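Local coordinates for RNA-binding protein RMD9, mitochondrial (Saccharomyces cerevisiae S288C, PDB 7A9X) that binds a dodecameric sequence element in the 3'-UTRs of mitochondrial mRNAs and takes part in their processing or stability, at residues 364-372 with 385-393; 485-496 with 568-577. All coordinates share one frame; numbering follows the deposited sequence.

Contact 1: residues 364-372 with 385-393; sequences NNTFFTIFF and KLQEIITFY. With nucleotides of chain B.
Leu-386, Ile-389 and Phe-371 bury the most surface where residues 364-372 meet 385-393, and the Phe-371 ring is met by both aliphatic side chains. Leu-386 lays its CD2 methyl over one face of that ring in a CH-pi contact, 4.0 Å from the centroid and 27° off the normal, while its CG sits 3.6 Å from Phe-371 CZ. The CD1 methyl of Ile-389 approaches obliquely from the same side, 3.7 Å from Phe-371 CE2, and the aliphatic CG of Lys-385 fits against the edge. The ring comes this far across because its CG stands anti to the backbone N (chi1 178°). Replacing this ring with the methyl of an alanine would probably open a gap between the helices and leave Leu-386 CD2 and Ile-389 CD1 without their shared partner. The two helices run antiparallel at 162°, their axes 12.8 Å apart, as the helical hairpin of a pentatricopeptide repeat, probably the sixth (PPR6), and large aromatic side chains suit so wide a separation. Ile-389 uses both branches to fill it. Its CD1 lies at the edge of the Phe-367 ring, 3.6 Å from CZ, and its CG2 reaches the Phe-368 ring, one face of which is covered by Phe-367 CD2. The other methyl of Leu-386, CD1, lies 4.1 Å from Phe-372 CZ. Beyond this apolar core, Asn-364 ND2 donates to Tyr-393 OH at 3.2 Å, the hydroxyl lying in the amide plane. An amide suits this buried place because its OD1 can accept from Trp-344 as well, while the Tyr-393 hydroxyl is also hydrogen-bonded to Asp-400. Asn-365 turns instead to the RNA, its CG 3.6 Å from C5' of U10 of chain B.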
loop_
_atom_site.group_PDB
_atom_site.type_symbol
_atom_site.label_atom_id
_atom_site.label_comp_id
_atom_site.label_asym_id
_atom_site.label_seq_id
_atom_site.Cartn_x
_atom_site.Cartn_y
_atom_site.Cartn_z
ATOM N N ASN A 364 3.755 -11.111 -4.922
ATOM C CA ASN A 364 3.228 -12.457 -4.724
ATOM C C ASN A 364 1.750 -12.434 -4.357
ATOM O O ASN A 364 1.021 -13.382 -4.671
ATOM C CB ASN A 364 4.045 -13.180 -3.654
ATOM C CG ASN A 364 5.474 -13.437 -4.092
ATOM O OD1 ASN A 364 5.740 -13.670 -5.272
ATOM N ND2 ASN A 364 6.403 -13.395 -3.144
ATOM N N ASN A 365 1.290 -11.362 -3.706
ATOM C CA ASN A 365 -0.134 -11.225 -3.417
ATOM C C ASN A 365 -0.949 -11.202 -4.703
ATOM O O ASN A 365 -1.936 -11.934 -4.843
ATOM C CB ASN A 365 -0.383 -9.958 -2.599
ATOM C CG ASN A 365 -1.843 -9.777 -2.233
ATOM O OD1 ASN A 365 -2.558 -10.747 -1.980
ATOM N ND2 ASN A 365 -2.296 -8.529 -2.208
ATOM N N THR A 366 -0.544 -10.362 -5.659
ATOM C CA THR A 366 -1.236 -10.300 -6.941
ATOM C C THR A 366 -1.150 -11.629 -7.682
ATOM O O THR A 366 -2.141 -12.090 -8.260
ATOM C CB THR A 366 -0.649 -9.174 -7.794
ATOM O OG1 THR A 366 -0.732 -7.938 -7.075
ATOM C CG2 THR A 366 -1.407 -9.039 -9.109
ATOM N N PHE A 367 0.022 -12.269 -7.655
ATOM C CA PHE A 367 0.239 -13.482 -8.437
ATOM C C PHE A 367 -0.571 -14.654 -7.893
ATOM O O PHE A 367 -1.243 -15.362 -8.651
ATOM C CB PHE A 367 1.730 -13.821 -8.463
ATOM C CG PHE A 367 2.038 -15.158 -9.066
ATOM C CD1 PHE A 367 1.821 -15.391 -10.417
ATOM C CD2 PHE A 367 2.551 -16.182 -8.285
ATOM C CE1 PHE A 367 2.104 -16.622 -10.980
ATOM C CE2 PHE A 367 2.840 -17.416 -8.839
ATOM C CZ PHE A 367 2.614 -17.637 -10.190
ATOM N N PHE A 368 -0.515 -14.884 -6.579
ATOM C CA PHE A 368 -1.219 -16.028 -6.014
ATOM C C PHE A 368 -2.724 -15.810 -5.953
ATOM O O PHE A 368 -3.480 -16.788 -5.940
ATOM C CB PHE A 368 -0.667 -16.358 -4.627
ATOM C CG PHE A 368 0.662 -17.059 -4.662
ATOM C CD1 PHE A 368 0.804 -18.263 -5.335
ATOM C CD2 PHE A 368 1.767 -16.518 -4.027
ATOM C CE1 PHE A 368 2.027 -18.913 -5.373
ATOM C CE2 PHE A 368 2.993 -17.163 -4.061
ATOM C CZ PHE A 368 3.122 -18.360 -4.733
ATOM N N THR A 369 -3.176 -14.555 -5.918
ATOM C CA THR A 369 -4.601 -14.286 -6.070
ATOM C C THR A 369 -5.081 -14.727 -7.446
ATOM O O THR A 369 -6.127 -15.374 -7.575
ATOM C CB THR A 369 -4.882 -12.799 -5.843
ATOM O OG1 THR A 369 -4.476 -12.434 -4.518
ATOM C CG2 THR A 369 -6.360 -12.497 -6.011
ATOM N N ILE A 370 -4.307 -14.406 -8.484
ATOM C CA ILE A 370 -4.622 -14.876 -9.829
ATOM C C ILE A 370 -4.462 -16.390 -9.918
ATOM O O ILE A 370 -5.257 -17.070 -10.579
ATOM C CB ILE A 370 -3.744 -14.141 -10.858
ATOM C CG1 ILE A 370 -4.023 -12.636 -10.805
ATOM C CG2 ILE A 370 -3.979 -14.689 -12.258
ATOM C CD1 ILE A 370 -3.031 -11.796 -11.584
ATOM N N PHE A 371 -3.448 -16.945 -9.247
ATOM C CA PHE A 371 -3.224 -18.389 -9.296
ATOM C C PHE A 371 -4.450 -19.153 -8.809
ATOM O O PHE A 371 -4.996 -20.004 -9.520
ATOM C CB PHE A 371 -1.995 -18.774 -8.470
ATOM C CG PHE A 371 -1.732 -20.258 -8.433
ATOM C CD1 PHE A 371 -2.314 -21.064 -7.462
ATOM C CD2 PHE A 371 -0.915 -20.851 -9.380
ATOM C CE1 PHE A 371 -2.080 -22.431 -7.439
ATOM C CE2 PHE A 371 -0.675 -22.216 -9.360
ATOM C CZ PHE A 371 -1.258 -23.006 -8.392
ATOM N N PHE A 372 -4.895 -18.863 -7.586
ATOM C CA PHE A 372 -5.982 -19.635 -6.999
ATOM C C PHE A 372 -7.347 -19.279 -7.575
ATOM O O PHE A 372 -8.310 -20.011 -7.325
ATOM C CB PHE A 372 -5.963 -19.478 -5.478
ATOM C CG PHE A 372 -4.811 -20.191 -4.821
ATOM C CD1 PHE A 372 -4.898 -21.537 -4.514
ATOM C CD2 PHE A 372 -3.633 -19.520 -4.536
ATOM C CE1 PHE A 372 -3.839 -22.199 -3.923
ATOM C CE2 PHE A 372 -2.573 -20.176 -3.941
ATOM C CZ PHE A 372 -2.676 -21.519 -3.634
ATOM N N LYS A 385 1.617 -27.395 -10.048
ATOM C CA LYS A 385 2.089 -26.087 -10.490
ATOM C C LYS A 385 2.711 -25.300 -9.343
ATOM O O LYS A 385 3.679 -24.562 -9.556
ATOM C CB LYS A 385 0.942 -25.296 -11.120
ATOM C CG LYS A 385 1.386 -24.094 -11.943
ATOM C CD LYS A 385 2.093 -24.522 -13.222
ATOM C CE LYS A 385 2.472 -23.321 -14.077
ATOM N NZ LYS A 385 3.064 -23.726 -15.385
ATOM N N LEU A 386 2.176 -25.445 -8.127
ATOM C CA LEU A 386 2.773 -24.782 -6.970
ATOM C C LEU A 386 4.193 -25.270 -6.724
ATOM O O LEU A 386 5.083 -24.474 -6.401
ATOM C CB LEU A 386 1.913 -25.007 -5.726
ATOM C CG LEU A 386 0.632 -24.184 -5.589
ATOM C CD1 LEU A 386 -0.153 -24.636 -4.371
ATOM C CD2 LEU A 386 0.956 -22.702 -5.499
ATOM N N GLN A 387 4.425 -26.579 -6.865
ATOM C CA GLN A 387 5.768 -27.117 -6.674
ATOM C C GLN A 387 6.744 -26.531 -7.684
ATOM O O GLN A 387 7.895 -26.233 -7.346
ATOM C CB GLN A 387 5.741 -28.642 -6.773
ATOM C CG GLN A 387 4.971 -29.322 -5.657
ATOM C CD GLN A 387 4.854 -30.819 -5.863
ATOM O OE1 GLN A 387 4.975 -31.314 -6.984
ATOM N NE2 GLN A 387 4.622 -31.549 -4.778
ATOM N N GLU A 388 6.301 -26.359 -8.930
ATOM C CA GLU A 388 7.138 -25.701 -9.927
ATOM C C GLU A 388 7.408 -24.252 -9.540
ATOM O O GLU A 388 8.518 -23.744 -9.739
ATOM C CB GLU A 388 6.472 -25.786 -11.300
ATOM C CG GLU A 388 7.191 -25.026 -12.404
ATOM C CD GLU A 388 6.443 -25.070 -13.726
ATOM O OE1 GLU A 388 5.658 -26.019 -13.941
ATOM O OE2 GLU A 388 6.636 -24.151 -14.550
ATOM N N ILE A 389 6.403 -23.576 -8.978
ATOM C CA ILE A 389 6.580 -22.202 -8.523
ATOM C C ILE A 389 7.551 -22.147 -7.349
ATOM O O ILE A 389 8.408 -21.257 -7.275
ATOM C CB ILE A 389 5.211 -21.592 -8.166
ATOM C CG1 ILE A 389 4.337 -21.485 -9.420
ATOM C CG2 ILE A 389 5.376 -20.233 -7.506
ATOM C CD1 ILE A 389 2.897 -21.119 -9.138
ATOM N N ILE A 390 7.441 -23.097 -6.417
ATOM C CA ILE A 390 8.332 -23.118 -5.260
ATOM C C ILE A 390 9.765 -23.404 -5.692
ATOM O O ILE A 390 10.717 -22.798 -5.183
ATOM C CB ILE A 390 7.831 -24.148 -4.229
ATOM C CG1 ILE A 390 6.505 -23.688 -3.626
ATOM C CG2 ILE A 390 8.867 -24.369 -3.139
ATOM C CD1 ILE A 390 5.802 -24.754 -2.815
ATOM N N THR A 391 9.940 -24.326 -6.640
ATOM C CA THR A 391 11.274 -24.624 -7.153
ATOM C C THR A 391 11.881 -23.410 -7.846
ATOM O O THR A 391 13.054 -23.082 -7.629
ATOM C CB THR A 391 11.211 -25.819 -8.108
ATOM O OG1 THR A 391 10.856 -26.998 -7.374
ATOM C CG2 THR A 391 12.550 -26.042 -8.797
ATOM N N PHE A 392 11.095 -22.723 -8.678
ATOM C CA PHE A 392 11.605 -21.535 -9.355
ATOM C C PHE A 392 11.950 -20.438 -8.355
ATOM O O PHE A 392 13.002 -19.795 -8.457
ATOM C CB PHE A 392 10.587 -21.018 -10.370
ATOM C CG PHE A 392 10.828 -19.594 -10.779
ATOM C CD1 PHE A 392 11.760 -19.293 -11.758
ATOM C CD2 PHE A 392 10.140 -18.556 -10.167
ATOM C CE1 PHE A 392 11.993 -17.984 -12.128
ATOM C CE2 PHE A 392 10.369 -17.246 -10.529
ATOM C CZ PHE A 392 11.297 -16.958 -11.512
ATOM N N TYR A 393 11.055 -20.191 -7.394
ATOM C CA TYR A 393 11.288 -19.135 -6.416
ATOM C C TYR A 393 12.506 -19.438 -5.552
ATOM O O TYR A 393 13.251 -18.522 -5.186
ATOM C CB TYR A 393 10.036 -18.947 -5.553
ATOM C CG TYR A 393 9.921 -17.597 -4.882
ATOM C CD1 TYR A 393 9.440 -16.493 -5.578
ATOM C CD2 TYR A 393 10.273 -17.428 -3.547
ATOM C CE1 TYR A 393 9.325 -15.255 -4.966
ATOM C CE2 TYR A 393 10.159 -16.197 -2.927
ATOM C CZ TYR A 393 9.686 -15.114 -3.640
ATOM O OH TYR A 393 9.574 -13.890 -3.021
ATOM P P U B 10 -1.996 -6.962 2.053
ATOM O OP1 U B 10 -3.383 -7.054 1.527
ATOM O OP2 U B 10 -1.738 -6.180 3.290
ATOM O "O5'" U B 10 -1.461 -8.447 2.277
ATOM C "C5'" U B 10 -1.776 -9.492 1.366
ATOM C "C4'" U B 10 -1.295 -10.823 1.885
ATOM O "O4'" U B 10 0.132 -10.749 2.124
ATOM C "C3'" U B 10 -1.888 -11.260 3.219
ATOM O "O3'" U B 10 -3.121 -11.943 3.059
ATOM C "C2'" U B 10 -0.794 -12.135 3.825
ATOM O "O2'" U B 10 -0.886 -13.467 3.345
ATOM C "C1'" U B 10 0.479 -11.495 3.268
ATOM N N1 U B 10 1.145 -10.591 4.235
ATOM C C2 U B 10 2.204 -11.101 4.962
ATOM O O2 U B 10 2.595 -12.248 4.844
ATOM N N3 U B 10 2.787 -10.214 5.833
ATOM C C4 U B 10 2.427 -8.899 6.042
ATOM O O4 U B 10 3.050 -8.226 6.863
ATOM C C5 U B 10 1.324 -8.445 5.250
ATOM C C6 U B 10 0.738 -9.286 4.393
#

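Contact 2: residues 485-496 with 568-577; sequences RDATVVWSQSKR and CAESYPILNE. With nucleotides of chain B.
Arg-496 grips Glu-577 end-on in a salt bridge, NH2 to OE1 at 3.0 Å and NH1 to OE2 at 3.2 Å. The carboxylate is turned 45° against the guanidinium, and NH2 meets OE1 from above the carboxylate plane. Gln-493 makes the other polar link: its OE1 takes the backbone N-H of Ile-574 at 3.0 Å, with the donor nearly along the C=O axis. A glutamine suits the place because its chain, bent at chi2 (70°), brings the carbonyl back to the start of the 3-10 segment while NE2 bonds to Asp-497. At the other end of the contact the RNA is held. Arg-485 lays one guanidinium face over C5 of U13 of chain B, with the phosphate of that nucleotide at the guanidinium edge; NH1 points at OP1 at a doubtfully short distance, NH2 pairs with Asp-486 OD1, and Ser-571 OG accepts from N3 of the U13 base at 2.9 Å. A flat cation is suited to face a base and a phosphate at once. Val-490 sets CG2 over one face of the Tyr-572 ring, 4.0 Å from the centroid, and the ring edge meets Gln-493 CG as well as O4 of U13 of chain B. Val-489 splits its branches, CG1 to Tyr-572 CB at 3.7 Å and CG2 to Leu-575 CD1. Ile-574, which buries the most surface, slides its CG2 past Gln-493 and places CD1 over a face of the Arg-496 guanidinium, 3.6 Å from NH2. The contact joins helix 489-502 and the end of helix 478-486, beyond the last inferred repeat, PPR8, to the end of helix 566-571 and the 3-10 segment that follows; helix 540-551 flanks it, with Tyr-544 touching Arg-485 and Val-489 and Ile-541 touching Ser-492.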
loop_
_atom_site.group_PDB
_atom_site.type_symbol
_atom_site.label_atom_id
_atom_site.label_comp_id
_atom_site.label_asym_id
_atom_site.label_seq_id
_atom_site.Cartn_x
_atom_site.Cartn_y
_atom_site.Cartn_z
ATOM N N ARG A 485 -11.736 -16.688 15.592
ATOM C CA ARG A 485 -13.134 -16.594 15.189
ATOM C C ARG A 485 -13.364 -17.236 13.826
ATOM O O ARG A 485 -14.344 -17.967 13.637
ATOM C CB ARG A 485 -13.574 -15.131 15.184
ATOM C CG ARG A 485 -14.897 -14.872 14.491
ATOM C CD ARG A 485 -14.681 -14.066 13.223
ATOM N NE ARG A 485 -14.154 -12.738 13.518
ATOM C CZ ARG A 485 -13.589 -11.937 12.619
ATOM N NH1 ARG A 485 -13.145 -10.743 12.985
ATOM N NH2 ARG A 485 -13.460 -12.333 11.361
ATOM N N ASP A 486 -12.469 -16.986 12.868
ATOM C CA ASP A 486 -12.618 -17.570 11.541
ATOM C C ASP A 486 -12.497 -19.087 11.554
ATOM O O ASP A 486 -13.060 -19.750 10.675
ATOM C CB ASP A 486 -11.586 -16.970 10.583
ATOM C CG ASP A 486 -11.966 -15.580 10.122
ATOM O OD1 ASP A 486 -13.094 -15.142 10.434
ATOM O OD2 ASP A 486 -11.143 -14.926 9.450
ATOM N N ALA A 487 -11.793 -19.652 12.528
ATOM C CA ALA A 487 -11.626 -21.094 12.627
ATOM C C ALA A 487 -12.746 -21.773 13.405
ATOM O O ALA A 487 -12.763 -23.005 13.487
ATOM C CB ALA A 487 -10.277 -21.427 13.272
ATOM N N THR A 488 -13.674 -21.008 13.979
ATOM C CA THR A 488 -14.747 -21.596 14.772
ATOM C C THR A 488 -16.112 -21.082 14.324
ATOM O O THR A 488 -16.882 -21.813 13.692
ATOM C CB THR A 488 -14.531 -21.303 16.261
ATOM O OG1 THR A 488 -14.516 -19.887 16.477
ATOM C CG2 THR A 488 -13.208 -21.896 16.749
ATOM N N VAL A 489 -16.407 -19.819 14.639
ATOM C CA VAL A 489 -17.739 -19.263 14.411
ATOM C C VAL A 489 -18.077 -19.251 12.925
ATOM O O VAL A 489 -19.177 -19.649 12.520
ATOM C CB VAL A 489 -17.833 -17.850 15.014
ATOM C CG1 VAL A 489 -19.230 -17.268 14.816
ATOM C CG2 VAL A 489 -17.461 -17.883 16.481
ATOM N N VAL A 490 -17.143 -18.784 12.095
ATOM C CA VAL A 490 -17.406 -18.679 10.662
ATOM C C VAL A 490 -17.612 -20.060 10.056
ATOM O O VAL A 490 -18.499 -20.261 9.219
ATOM C CB VAL A 490 -16.268 -17.909 9.968
ATOM C CG1 VAL A 490 -16.588 -17.698 8.499
ATOM C CG2 VAL A 490 -16.044 -16.577 10.659
ATOM N N TRP A 491 -16.803 -21.038 10.476
ATOM C CA TRP A 491 -16.988 -22.405 10.000
ATOM C C TRP A 491 -18.341 -22.959 10.430
ATOM O O TRP A 491 -19.037 -23.597 9.631
ATOM C CB TRP A 491 -15.851 -23.294 10.509
ATOM C CG TRP A 491 -15.982 -24.746 10.127
ATOM C CD1 TRP A 491 -15.465 -25.355 9.017
ATOM C CD2 TRP A 491 -16.671 -25.764 10.860
ATOM N NE1 TRP A 491 -15.793 -26.690 9.015
ATOM C CE2 TRP A 491 -16.534 -26.966 10.135
ATOM C CE3 TRP A 491 -17.394 -25.778 12.056
ATOM C CZ2 TRP A 491 -17.092 -28.168 10.569
ATOM C CZ3 TRP A 491 -17.946 -26.970 12.485
ATOM C CH2 TRP A 491 -17.792 -28.149 11.744
ATOM N N SER A 492 -18.737 -22.718 11.683
ATOM C CA SER A 492 -20.031 -23.198 12.155
ATOM C C SER A 492 -21.174 -22.509 11.421
ATOM O O SER A 492 -22.126 -23.167 10.986
ATOM C CB SER A 492 -20.155 -22.986 13.663
ATOM O OG SER A 492 -19.082 -23.601 14.357
ATOM N N GLN A 493 -21.102 -21.182 11.277
ATOM C CA GLN A 493 -22.108 -20.475 10.494
ATOM C C GLN A 493 -22.141 -20.971 9.054
ATOM O O GLN A 493 -23.220 -21.072 8.459
ATOM C CB GLN A 493 -21.842 -18.968 10.533
ATOM C CG GLN A 493 -22.882 -18.124 9.800
ATOM C CD GLN A 493 -24.228 -18.105 10.505
ATOM O OE1 GLN A 493 -24.304 -17.889 11.714
ATOM N NE2 GLN A 493 -25.298 -18.333 9.750
ATOM N N SER A 494 -20.978 -21.296 8.486
ATOM C CA SER A 494 -20.935 -21.793 7.114
ATOM C C SER A 494 -21.669 -23.122 6.986
ATOM O O SER A 494 -22.504 -23.296 6.089
ATOM C CB SER A 494 -19.486 -21.933 6.650
ATOM O OG SER A 494 -19.422 -22.581 5.391
ATOM N N LYS A 495 -21.376 -24.074 7.873
ATOM C CA LYS A 495 -22.031 -25.375 7.787
ATOM C C LYS A 495 -23.510 -25.281 8.139
ATOM O O LYS A 495 -24.319 -26.057 7.617
ATOM C CB LYS A 495 -21.326 -26.385 8.691
ATOM C CG LYS A 495 -19.901 -26.697 8.262
ATOM C CD LYS A 495 -19.853 -27.155 6.812
ATOM C CE LYS A 495 -18.423 -27.229 6.303
ATOM N NZ LYS A 495 -18.362 -27.602 4.861
ATOM N N ARG A 496 -23.881 -24.339 9.007
ATOM C CA ARG A 496 -25.292 -24.132 9.318
ATOM C C ARG A 496 -26.047 -23.606 8.102
ATOM O O ARG A 496 -27.145 -24.080 7.788
ATOM C CB ARG A 496 -25.433 -23.172 10.500
ATOM C CG ARG A 496 -26.862 -22.745 10.791
ATOM C CD ARG A 496 -27.676 -23.874 11.413
ATOM N NE ARG A 496 -27.228 -24.192 12.767
ATOM C CZ ARG A 496 -27.584 -23.509 13.852
ATOM N NH1 ARG A 496 -28.394 -22.464 13.742
ATOM N NH2 ARG A 496 -27.127 -23.865 15.046
ATOM N N CYS A 568 -19.796 -9.700 17.032
ATOM C CA CYS A 568 -19.608 -10.761 16.049
ATOM C C CYS A 568 -20.917 -11.483 15.755
ATOM O O CYS A 568 -21.110 -11.988 14.642
ATOM C CB CYS A 568 -18.548 -11.749 16.540
ATOM S SG CYS A 568 -18.159 -13.094 15.387
ATOM N N ALA A 569 -21.826 -11.537 16.732
ATOM C CA ALA A 569 -23.118 -12.179 16.521
ATOM C C ALA A 569 -24.002 -11.403 15.554
ATOM O O ALA A 569 -24.907 -11.992 14.953
ATOM C CB ALA A 569 -23.841 -12.360 17.855
ATOM N N GLU A 570 -23.769 -10.099 15.397
ATOM C CA GLU A 570 -24.544 -9.324 14.435
ATOM C C GLU A 570 -24.236 -9.737 13.002
ATOM O O GLU A 570 -25.095 -9.600 12.123
ATOM C CB GLU A 570 -24.281 -7.830 14.626
ATOM C CG GLU A 570 -24.818 -7.269 15.932
ATOM C CD GLU A 570 -24.491 -5.800 16.109
ATOM O OE1 GLU A 570 -24.173 -5.393 17.247
ATOM O OE2 GLU A 570 -24.546 -5.052 15.110
ATOM N N SER A 571 -23.027 -10.235 12.747
ATOM C CA SER A 571 -22.658 -10.742 11.432
ATOM C C SER A 571 -22.773 -12.254 11.324
ATOM O O SER A 571 -22.992 -12.770 10.223
ATOM C CB SER A 571 -21.226 -10.328 11.081
ATOM O OG SER A 571 -21.101 -8.917 11.012
ATOM N N TYR A 572 -22.631 -12.971 12.436
ATOM C CA TYR A 572 -22.743 -14.427 12.470
ATOM C C TYR A 572 -23.767 -14.782 13.541
ATOM O O TYR A 572 -23.417 -14.985 14.710
ATOM C CB TYR A 572 -21.387 -15.077 12.735
ATOM C CG TYR A 572 -20.357 -14.758 11.674
ATOM C CD1 TYR A 572 -20.246 -15.540 10.530
ATOM C CD2 TYR A 572 -19.504 -13.667 11.809
ATOM C CE1 TYR A 572 -19.311 -15.250 9.555
ATOM C CE2 TYR A 572 -18.566 -13.367 10.837
ATOM C CZ TYR A 572 -18.474 -14.162 9.713
ATOM O OH TYR A 572 -17.542 -13.869 8.744
ATOM N N PRO A 573 -25.051 -14.861 13.170
ATOM C CA PRO A 573 -26.110 -15.008 14.183
ATOM C C PRO A 573 -26.079 -16.326 14.943
ATOM O O PRO A 573 -26.773 -16.439 15.961
ATOM C CB PRO A 573 -27.401 -14.877 13.360
ATOM C CG PRO A 573 -26.988 -14.184 12.094
ATOM C CD PRO A 573 -25.601 -14.678 11.817
ATOM N N ILE A 574 -25.306 -17.320 14.494
ATOM C CA ILE A 574 -25.220 -18.571 15.240
ATOM C C ILE A 574 -24.560 -18.356 16.597
ATOM O O ILE A 574 -24.666 -19.212 17.482
ATOM C CB ILE A 574 -24.474 -19.643 14.420
ATOM C CG1 ILE A 574 -24.703 -21.035 15.014
ATOM C CG2 ILE A 574 -22.988 -19.323 14.340
ATOM C CD1 ILE A 574 -24.004 -22.146 14.266
ATOM N N LEU A 575 -23.889 -17.220 16.790
ATOM C CA LEU A 575 -23.315 -16.906 18.090
ATOM C C LEU A 575 -24.381 -16.493 19.100
ATOM O O LEU A 575 -24.148 -16.604 20.309
ATOM C CB LEU A 575 -22.270 -15.799 17.938
ATOM C CG LEU A 575 -21.101 -15.786 18.923
ATOM C CD1 LEU A 575 -20.396 -17.129 18.924
ATOM C CD2 LEU A 575 -20.127 -14.676 18.568
ATOM N N ASN A 576 -25.546 -16.031 18.633
ATOM C CA ASN A 576 -26.588 -15.579 19.551
ATOM C C ASN A 576 -27.147 -16.722 20.389
ATOM O O ASN A 576 -27.577 -16.499 21.525
ATOM C CB ASN A 576 -27.718 -14.898 18.777
ATOM C CG ASN A 576 -27.387 -13.470 18.391
ATOM O OD1 ASN A 576 -26.821 -12.716 19.184
ATOM N ND2 ASN A 576 -27.739 -13.090 17.169
ATOM N N GLU A 577 -27.162 -17.945 19.855
ATOM C CA GLU A 577 -27.711 -19.067 20.605
ATOM C C GLU A 577 -26.732 -19.644 21.619
ATOM O O GLU A 577 -27.117 -20.529 22.389
ATOM C CB GLU A 577 -28.180 -20.167 19.648
ATOM C CG GLU A 577 -27.120 -20.657 18.685
ATOM C CD GLU A 577 -27.691 -21.531 17.584
ATOM O OE1 GLU A 577 -27.757 -22.764 17.769
ATOM O OE2 GLU A 577 -28.081 -20.982 16.532
ATOM P P U B 13 -11.728 -8.495 10.951
ATOM O OP1 U B 13 -11.923 -8.837 12.382
ATOM O OP2 U B 13 -11.811 -9.565 9.923
ATOM O "O5'" U B 13 -12.780 -7.367 10.557
ATOM C "C5'" U B 13 -12.676 -6.660 9.330
ATOM C "C4'" U B 13 -13.980 -5.990 8.982
ATOM O "O4'" U B 13 -14.973 -7.001 8.669
ATOM C "C3'" U B 13 -14.609 -5.170 10.099
ATOM O "O3'" U B 13 -14.090 -3.851 10.160
ATOM C "C2'" U B 13 -16.095 -5.218 9.768
ATOM O "O2'" U B 13 -16.417 -4.264 8.768
ATOM C "C1'" U B 13 -16.235 -6.617 9.165
ATOM N N1 U B 13 -16.675 -7.631 10.152
ATOM C C2 U B 13 -17.963 -7.572 10.657
ATOM O O2 U B 13 -18.771 -6.712 10.350
ATOM N N3 U B 13 -18.273 -8.565 11.555
ATOM C C4 U B 13 -17.458 -9.594 11.985
ATOM O O4 U B 13 -17.887 -10.413 12.801
ATOM C C5 U B 13 -16.149 -9.592 11.410
ATOM C C6 U B 13 -15.817 -8.637 10.535
ATOM P P U B 14 -13.454 -3.280 11.521
ATOM O OP1 U B 14 -12.950 -1.915 11.233
ATOM O OP2 U B 14 -12.524 -4.296 12.073
ATOM O "O5'" U B 14 -14.699 -3.147 12.510
ATOM C "C5'" U B 14 -15.807 -2.313 12.185
ATOM C "C4'" U B 14 -16.934 -2.446 13.182
ATOM O "O4'" U B 14 -17.334 -3.843 13.268
ATOM C "C3'" U B 14 -16.610 -2.006 14.610
ATOM O "O3'" U B 14 -17.768 -1.418 15.203
ATOM C "C2'" U B 14 -16.291 -3.326 15.306
ATOM O "O2'" U B 14 -16.483 -3.317 16.705
ATOM C "C1'" U B 14 -17.253 -4.283 14.610
ATOM N N1 U B 14 -16.796 -5.680 14.608
ATOM C C2 U B 14 -17.470 -6.587 15.401
ATOM O O2 U B 14 -18.428 -6.278 16.087
ATOM N N3 U B 14 -16.982 -7.869 15.356
ATOM C C4 U B 14 -15.909 -8.324 14.617
ATOM O O4 U B 14 -15.585 -9.511 14.681
ATOM C C5 U B 14 -15.264 -7.322 13.825
ATOM C C6 U B 14 -15.718 -6.066 13.848
#

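The two contacts follow one another along the chain and do not touch: their centres are 31 Å apart and their nearest atoms about 15 Å. What joins them is the RNA of chain B, with U10 beside contact 1 and U13 and U14 beside contact 2. Contact 1 closes a hairpin within PPR6, its segments only 13 residues apart, and meets the strand at the sugar-phosphate backbone. Contact 2 lies beyond PPR8, ties segments 72 residues apart, and engages base as well as phosphate. It is also more exposed and farther from the centre of the chain, as expected of a region that follows the last repeat.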